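Long-range contacts in diphosphomevalonate decarboxylase, putative (Trypanosoma brucei, PDB 2HKE), which probably catalyses the ATP-dependent decarboxylation of (R)-5-diphosphomevalonate to isopentenyl diphosphate in the mevalonate pathway: residues V185-L190 against G295-L300; S210-K215 against C255-P260. The protein carries 1 engineered substitution. All coordinates share one frame; numbering follows the deposited sequence.

Contact 1 (V185-L190 against G295-L300); sequences VMCAVL and GANCFL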
loop_
_atom_site.group_PDB
_atom_site.type_symbol
_atom_site.label_atom_id
_atom_site.label_comp_id
_atom_site.label_asym_id
_atom_site.label_seq_id
_atom_site.Cartn_x
_atom_site.Cartn_y
_atom_site.Cartn_z
ATOM N N VAL A 185 -3.924 3.613 11.397
ATOM C CA VAL A 185 -2.854 2.801 10.812
ATOM C C VAL A 185 -1.509 3.385 11.218
ATOM O O VAL A 185 -1.323 4.622 11.192
ATOM C CB VAL A 185 -2.913 2.828 9.282
ATOM C CG1 VAL A 185 -1.787 1.948 8.672
ATOM C CG2 VAL A 185 -4.292 2.379 8.797
ATOM N N MET A 186 -0.563 2.524 11.572
ATOM C CA MET A 186 0.809 2.994 11.751
ATOM C C MET A 186 1.735 2.170 10.923
ATOM O O MET A 186 1.375 1.105 10.452
ATOM C CB MET A 186 1.195 3.010 13.219
ATOM C CG MET A 186 0.368 3.940 14.115
ATOM S SD MET A 186 0.968 3.976 15.817
ATOM C CE MET A 186 0.443 2.403 16.511
ATOM N N CYS A 187 2.919 2.697 10.661
ATOM C CA CYS A 187 3.972 1.904 10.045
ATOM C C CYS A 187 5.258 2.129 10.875
ATOM O O CYS A 187 5.764 3.240 10.950
ATOM C CB CYS A 187 4.170 2.284 8.628
ATOM S SG CYS A 187 5.377 1.214 7.811
ATOM N N ALA A 188 5.724 1.066 11.509
ATOM C CA ALA A 188 7.017 1.039 12.171
ATOM C C ALA A 188 8.054 0.585 11.136
ATOM O O ALA A 188 8.107 -0.601 10.726
ATOM C CB ALA A 188 6.978 0.128 13.397
ATOM N N VAL A 189 8.779 1.563 10.611
ATOM C CA VAL A 189 9.788 1.322 9.630
ATOM C C VAL A 189 11.029 0.691 10.231
ATOM O O VAL A 189 11.603 1.217 11.176
ATOM C CB VAL A 189 10.084 2.606 8.821
ATOM C CG1 VAL A 189 11.101 2.363 7.761
ATOM C CG2 VAL A 189 8.761 3.107 8.244
ATOM N N LEU A 190 11.412 -0.447 9.647
ATOM C CA LEU A 190 12.545 -1.240 10.065
ATOM C C LEU A 190 13.582 -1.364 8.949
ATOM O O LEU A 190 13.260 -1.235 7.764
ATOM C CB LEU A 190 12.082 -2.614 10.548
ATOM C CG LEU A 190 11.074 -2.618 11.701
ATOM C CD1 LEU A 190 10.358 -3.968 11.869
ATOM C CD2 LEU A 190 11.775 -2.162 12.983
ATOM N N GLY A 295 8.196 -6.967 2.824
ATOM C CA GLY A 295 9.231 -6.090 3.329
ATOM C C GLY A 295 9.322 -6.317 4.812
ATOM O O GLY A 295 8.571 -7.126 5.361
ATOM N N ALA A 296 10.235 -5.600 5.458
ATOM C CA ALA A 296 10.479 -5.764 6.868
ATOM C C ALA A 296 9.597 -4.839 7.710
ATOM O O ALA A 296 9.474 -5.059 8.896
ATOM C CB ALA A 296 11.960 -5.469 7.197
ATOM N N ASN A 297 9.046 -3.785 7.115
ATOM C CA ASN A 297 8.298 -2.782 7.900
ATOM C C ASN A 297 7.039 -3.406 8.461
ATOM O O ASN A 297 6.393 -4.217 7.782
ATOM C CB ASN A 297 7.878 -1.590 7.049
ATOM C CG ASN A 297 9.027 -0.820 6.452
ATOM O OD1 ASN A 297 10.122 -0.786 6.982
ATOM N ND2 ASN A 297 8.746 -0.149 5.325
ATOM N N CYS A 298 6.696 -3.010 9.669
ATOM C CA CYS A 298 5.540 -3.502 10.347
ATOM C C CYS A 298 4.427 -2.447 10.333
ATOM O O CYS A 298 4.489 -1.388 11.026
ATOM C CB CYS A 298 5.896 -3.845 11.763
ATOM S SG CYS A 298 4.574 -4.667 12.687
ATOM N N PHE A 299 3.385 -2.756 9.585
ATOM C CA PHE A 299 2.180 -1.932 9.615
ATOM C C PHE A 299 1.402 -2.379 10.822
ATOM O O PHE A 299 1.521 -3.549 11.252
ATOM C CB PHE A 299 1.408 -2.113 8.336
ATOM C CG PHE A 299 1.944 -1.287 7.212
ATOM C CD1 PHE A 299 3.009 -1.741 6.450
ATOM C CD2 PHE A 299 1.420 -0.019 6.973
ATOM C CE1 PHE A 299 3.522 -0.925 5.412
ATOM C CE2 PHE A 299 1.896 0.798 5.937
ATOM C CZ PHE A 299 2.947 0.318 5.152
ATOM N N LEU A 300 0.684 -1.455 11.447
ATOM C CA LEU A 300 -0.070 -1.774 12.647
ATOM C C LEU A 300 -1.425 -1.168 12.487
ATOM O O LEU A 300 -1.528 -0.056 11.951
ATOM C CB LEU A 300 0.589 -1.143 13.872
ATOM C CG LEU A 300 1.957 -1.687 14.195
ATOM C CD1 LEU A 300 2.716 -0.676 15.049
ATOM C CD2 LEU A 300 1.854 -3.084 14.899
#
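An antiparallel strand pair inside the five-stranded mixed sheet of the GHMP-type C-terminal domain joins Met186, Cys187 and Ala188 to Leu300, Phe299 and Cys298. Met186 and Leu300 form a hydrogen-bonded pair, with Met186 N reaching Leu300 O at 2.8 Å (169° at the hydrogen) and Leu300 N returning to Met186 O. Ala188 and Cys298 repeat this exchange; between these two pairs lies the non-hydrogen-bonded pair Cys187 and Phe299. Here the thiol covers one face of the ring, Cys187 SG standing 3.7 Å from the centroid of Phe299 and only 14° off its normal. With SG anti to the backbone N (chi1 -175°), the sulfur lies over the CE1 and CZ rim while Cys187 CB sits above CE2. Val185 CG1 approaches the same ring at its edge, 4.1 Å from Phe299 CD2. On the other face of the sheet, Met186, bent at its last torsion, brings CE within 4.1 Å of Leu300 CD1. Beyond the Ala188-Cys298 pair, a side chain takes over from the backbone: Asn297 OD1 accepts from Leu190 N at 3.0 Å, with the donor tilted out of the amide plane. The ND2 of Asn297 donates to Ala110 O, so both ends of this buried amide are held and its rotation is fixed. Leu190 CD1 packs 3.3 Å from Ala296 O, which also takes a hydrogen bond from Ser269. Strand 358-363 flanks 183-189 and strand 288-291 flanks 298-303, while helix 307-317 packs on Met186 and Leu300.

Contact 2 (S210-K215 against C255-P260); sequences SPLMKK and CATTEP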
loop_
_atom_site.group_PDB
_atom_site.type_symbol
_atom_site.label_atom_id
_atom_site.label_comp_id
_atom_site.label_asym_id
_atom_site.label_seq_id
_atom_site.Cartn_x
_atom_site.Cartn_y
_atom_site.Cartn_z
ATOM N N SER A 210 5.373 -22.753 -4.115
ATOM C CA SER A 210 4.914 -22.888 -2.732
ATOM C C SER A 210 3.762 -23.863 -2.649
ATOM O O SER A 210 2.743 -23.718 -3.364
ATOM C CB SER A 210 4.470 -21.551 -2.108
ATOM O OG SER A 210 3.871 -21.816 -0.827
ATOM N N PRO A 211 3.880 -24.876 -1.770
ATOM C CA PRO A 211 2.754 -25.806 -1.706
ATOM C C PRO A 211 1.522 -25.199 -1.091
ATOM O O PRO A 211 0.480 -25.825 -1.112
ATOM C CB PRO A 211 3.285 -26.946 -0.807
ATOM C CG PRO A 211 4.218 -26.254 0.090
ATOM C CD PRO A 211 4.958 -25.287 -0.853
ATOM N N LEU A 212 1.624 -23.973 -0.559
ATOM C CA LEU A 212 0.501 -23.354 0.163
ATOM C C LEU A 212 -0.473 -22.515 -0.678
ATOM O O LEU A 212 -1.555 -22.127 -0.208
ATOM C CB LEU A 212 1.058 -22.497 1.300
ATOM C CG LEU A 212 2.005 -23.256 2.234
ATOM C CD1 LEU A 212 2.542 -22.314 3.260
ATOM C CD2 LEU A 212 1.305 -24.459 2.849
ATOM N N MET A 213 -0.100 -22.235 -1.917
ATOM C CA MET A 213 -0.854 -21.325 -2.770
ATOM C C MET A 213 -2.196 -21.879 -3.259
ATOM O O MET A 213 -3.175 -21.154 -3.335
ATOM C CB MET A 213 0.018 -20.855 -3.933
ATOM C CG MET A 213 1.120 -19.925 -3.465
ATOM S SD MET A 213 0.494 -18.347 -2.975
ATOM C CE MET A 213 0.184 -17.679 -4.636
ATOM N N LYS A 214 -2.270 -23.178 -3.571
ATOM C CA LYS A 214 -3.513 -23.732 -4.069
ATOM C C LYS A 214 -4.720 -23.546 -3.162
ATOM O O LYS A 214 -5.822 -23.144 -3.628
ATOM C CB LYS A 214 -3.320 -25.236 -4.349
ATOM C CG LYS A 214 -4.505 -25.923 -5.052
ATOM C CD LYS A 214 -4.206 -27.424 -5.150
ATOM C CE LYS A 214 -5.354 -28.210 -5.695
ATOM N NZ LYS A 214 -5.504 -27.946 -7.165
ATOM N N LYS A 215 -4.541 -23.898 -1.883
ATOM C CA LYS A 215 -5.588 -23.815 -0.889
ATOM C C LYS A 215 -5.856 -22.341 -0.580
ATOM O O LYS A 215 -6.994 -21.962 -0.360
ATOM C CB LYS A 215 -5.221 -24.525 0.408
ATOM C CG LYS A 215 -6.360 -24.524 1.402
ATOM C CD LYS A 215 -6.096 -25.469 2.592
ATOM C CE LYS A 215 -5.836 -24.682 3.872
ATOM N NZ LYS A 215 -4.430 -24.538 4.167
ATOM N N CYS A 255 6.202 -17.240 1.413
ATOM C CA CYS A 255 7.546 -16.865 1.009
ATOM C C CYS A 255 8.567 -17.907 1.507
ATOM O O CYS A 255 9.493 -18.267 0.795
ATOM C CB CYS A 255 7.859 -15.473 1.497
ATOM S SG CYS A 255 6.998 -14.229 0.448
ATOM N N ALA A 256 8.403 -18.365 2.742
ATOM C CA ALA A 256 9.369 -19.301 3.339
ATOM C C ALA A 256 9.340 -20.673 2.655
ATOM O O ALA A 256 10.328 -21.371 2.704
ATOM C CB ALA A 256 9.080 -19.475 4.850
ATOM N N THR A 257 8.219 -21.048 2.058
ATOM C CA THR A 257 8.024 -22.325 1.374
ATOM C C THR A 257 8.085 -22.211 -0.165
ATOM O O THR A 257 7.741 -23.150 -0.905
ATOM C CB THR A 257 6.702 -22.916 1.762
ATOM O OG1 THR A 257 5.655 -22.040 1.370
ATOM C CG2 THR A 257 6.605 -23.171 3.290
ATOM N N THR A 258 8.511 -21.045 -0.626
ATOM C CA THR A 258 8.826 -20.820 -2.031
ATOM C C THR A 258 10.208 -21.403 -2.276
ATOM O O THR A 258 11.040 -21.460 -1.367
ATOM C CB THR A 258 8.763 -19.300 -2.351
ATOM O OG1 THR A 258 7.416 -18.852 -2.137
ATOM C CG2 THR A 258 9.159 -18.968 -3.817
ATOM N N GLU A 259 10.448 -21.820 -3.521
ATOM C CA GLU A 259 11.765 -22.371 -3.916
ATOM C C GLU A 259 12.343 -21.633 -5.106
ATOM O O GLU A 259 11.745 -21.633 -6.180
ATOM C CB GLU A 259 11.588 -23.853 -4.224
ATOM C CG GLU A 259 11.114 -24.600 -3.024
ATOM C CD GLU A 259 11.230 -26.089 -3.140
ATOM O OE1 GLU A 259 11.093 -26.614 -4.272
ATOM O OE2 GLU A 259 11.448 -26.737 -2.080
ATOM N N PRO A 260 13.476 -20.936 -4.932
ATOM C CA PRO A 260 14.259 -20.682 -3.713
ATOM C C PRO A 260 13.469 -19.865 -2.697
ATOM O O PRO A 260 12.563 -19.109 -3.083
ATOM C CB PRO A 260 15.421 -19.842 -4.204
ATOM C CG PRO A 260 15.425 -19.932 -5.654
ATOM C CD PRO A 260 14.072 -20.299 -6.108
#
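A small polar contact between two helix boundaries, far from the centre of the chain, brings Ser210, in the link between helices 199-209 and 213-234, against Thr257, just past the end of helix 237-256. A hydroxyl pair carries it: Ser210 OG donates to Thr257 OG1 at 2.8 Å. The same serine oxygen accepts from Leu212 N at 3.1 Å and 161°, a capping bond within the type I turn from Ser210 to Met213 that leads into the next helix. One hydroxyl thus serves both the turn and the neighbouring helix end. Thr257 OG1 sits between the backbone N and the carbonyl carbon (chi1 61°), where its single proton can be shared between the carbonyls of Glu253 and Ile254 in the last turn of helix 237-256; this probably helps to keep the oxygen placed for Ser210. The backbones also come close, with Ser210 CA 3.4 Å from Thr257 O in a CA-H...O contact of 156° at the hydrogen. Two apolar groups lie against Thr257: Pro211 CD is 3.9 Å from Thr257 CB, and Leu212 CD1 comes within 3.7 Å of Thr257 OG1, its side chain crossing that of Thr257 at about a right angle. Thr258 CB points away from Ser210, and its OG1 bonds to Ile254 O and Ser206 OG. Beyond the contact, Thr209 and Gln205 of helix 199-209 bond the backbone of Glu259, while Leu212 and Met213 lean on Ile254 of helix 237-256.

Overall arrangement
Contact 1 is wholly buried in the sheet, whereas contact 2 lies partly exposed among helix ends, about 24 Å away between centres. The two do not touch, their nearest atoms being about 8 Å apart, and they share no helix or strand, though all four segments belong to the C-terminal domain. Along the chain, both segments of contact 2 fall between the two strands of contact 1, in a largely helical excursion. Chemistry follows place: 185-190 with 295-300 relies on repeated backbone bonds, with sulfur-aromatic packing on one sheet face and aliphatic packing on the other, while 210-215 with 255-260 depends on one hydroxyl-to-hydroxyl bond and buries about a third as much surface.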